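Local coordinates for unknown conserved protein BH2331 (Bacillus halodurans, PDB 1VL5) that probably acts as an S-adenosylmethionine-dependent methyltransferase, at residues Y162-H165 / R166-K169. Residues are numbered along the deposited sequence; the frame is centred on the assembly and turned at random.
Sequences YSHH and RAWK
His164 lays one face of its imidazole against the backbone just ahead of it in an irregular loop, with the N of Arg166 3.7 Å above the ring plane and toward its rim. NE2 of His164 lies 3.6 Å from CA of Arg166, while CE1 of the same ring reaches CB of Ala167 at 4.1 Å. The ring runs forward along the chain because CG stands anti to the backbone N (chi1 175°), which carries the imidazole past the next peptide. His165 sends its ring to roughly the opposite side of the chain and receives a CH-pi contact: CB of Arg166 sits over one face, 4.3 Å from the centroid and 14° off the normal. Farther out, the extended Arg166 chain passes over the indole of Trp168, its CD 3.5 Å above the centre of the ring, so that aliphatic carbon covers the aromatic face while the guanidinium continues to salt bridges with Asp150 and Asp172. No hydrogen bond joins the two halves directly; instead OD1 of Asn154 is shared, bonded both to NE2 of His164 and to the N of Ala167. With an alanine at His164, that amide oxygen would probably lose one of its two partners and a gap would be likely to open beside the Ala167 methyl. The loop thus illustrates how a connection without regular secondary structure can be fixed by its surroundings: it links helix 147-160, which supplies Asn154 and Asp150, to helix 170-180, whose N-cap position is Lys169, while backbone bonds tie His165 and Arg166 to His114 and Trp168 to Ala143, just beyond strand 134-142.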
loop_
_atom_site.group_PDB
_atom_site.type_symbol
_atom_site.label_atom_id
_atom_site.label_comp_id
_atom_site.label_asym_id
_atom_site.label_seq_id
_atom_site.Cartn_x
_atom_site.Cartn_y
_atom_site.Cartn_z
ATOM N N TYR A 162 4.138 13.868 5.881
ATOM C CA TYR A 162 5.172 14.523 5.089
ATOM C C TYR A 162 5.920 13.546 4.204
ATOM O O TYR A 162 6.411 13.930 3.155
ATOM N N SER A 163 5.995 12.278 4.601
ATOM C CA SER A 163 6.666 11.273 3.767
ATOM C C SER A 163 5.796 10.649 2.662
ATOM O O SER A 163 6.260 9.751 1.960
ATOM C CB SER A 163 7.219 10.163 4.656
ATOM O OG SER A 163 6.199 9.248 5.024
ATOM N N HIS A 164 4.535 11.081 2.533
ATOM C CA HIS A 164 3.669 10.668 1.445
ATOM C C HIS A 164 4.224 11.206 0.126
ATOM O O HIS A 164 4.492 12.410 0.004
ATOM C CB HIS A 164 2.268 11.214 1.672
ATOM C CG HIS A 164 1.306 10.961 0.551
ATOM N ND1 HIS A 164 0.554 9.821 0.472
ATOM C CD2 HIS A 164 0.979 11.700 -0.538
ATOM C CE1 HIS A 164 -0.239 9.890 -0.580
ATOM N NE2 HIS A 164 0.002 11.017 -1.217
ATOM N N HIS A 165 4.409 10.336 -0.864
ATOM C CA HIS A 165 4.707 10.823 -2.202
ATOM C C HIS A 165 3.450 10.988 -3.055
ATOM O O HIS A 165 3.031 12.111 -3.396
ATOM C CB HIS A 165 5.726 9.931 -2.897
ATOM C CG HIS A 165 6.036 10.376 -4.300
ATOM N ND1 HIS A 165 6.209 11.701 -4.629
ATOM C CD2 HIS A 165 6.187 9.683 -5.453
ATOM C CE1 HIS A 165 6.441 11.805 -5.924
ATOM N NE2 HIS A 165 6.447 10.596 -6.448
ATOM N N ARG A 166 2.827 9.871 -3.415
ATOM C CA ARG A 166 1.656 9.945 -4.287
ATOM C C ARG A 166 0.836 8.694 -4.236
ATOM O O ARG A 166 1.368 7.589 -4.283
ATOM C CB ARG A 166 2.054 10.230 -5.738
ATOM C CG ARG A 166 0.894 10.250 -6.676
ATOM C CD ARG A 166 1.228 10.830 -8.063
ATOM N NE ARG A 166 0.145 10.558 -9.017
ATOM C CZ ARG A 166 -1.056 11.150 -8.989
ATOM N NH1 ARG A 166 -1.341 12.032 -8.064
ATOM N NH2 ARG A 166 -1.993 10.826 -9.869
ATOM N N ALA A 167 -0.457 8.893 -4.054
ATOM C CA ALA A 167 -1.480 7.890 -4.307
ATOM C C ALA A 167 -1.898 8.064 -5.755
ATOM O O ALA A 167 -2.434 9.093 -6.125
ATOM C CB ALA A 167 -2.667 8.093 -3.363
ATOM N N TRP A 168 -1.604 7.054 -6.576
ATOM C CA TRP A 168 -1.752 7.138 -7.996
ATOM C C TRP A 168 -3.181 6.771 -8.379
ATOM O O TRP A 168 -3.904 6.103 -7.592
ATOM C CB TRP A 168 -0.731 6.230 -8.682
ATOM C CG TRP A 168 0.659 6.605 -8.378
ATOM C CD1 TRP A 168 1.361 6.294 -7.237
ATOM C CD2 TRP A 168 1.552 7.385 -9.192
ATOM N NE1 TRP A 168 2.623 6.838 -7.303
ATOM C CE2 TRP A 168 2.758 7.523 -8.482
ATOM C CE3 TRP A 168 1.455 7.953 -10.454
ATOM C CZ2 TRP A 168 3.854 8.218 -8.996
ATOM C CZ3 TRP A 168 2.528 8.673 -10.946
ATOM C CH2 TRP A 168 3.721 8.769 -10.235
ATOM N N LYS A 169 -3.604 7.250 -9.551
ATOM C CA LYS A 169 -4.896 6.867 -10.136
ATOM C C LYS A 169 -4.851 5.376 -10.445
ATOM O O LYS A 169 -3.781 4.814 -10.723
ATOM C CB LYS A 169 -5.236 7.614 -11.430
ATOM C CG LYS A 169 -5.186 9.162 -11.369
ATOM C CD LYS A 169 -5.447 9.715 -12.775
ATOM C CE LYS A 169 -5.472 11.259 -12.985
ATOM N NZ LYS A 169 -6.144 12.000 -11.941
#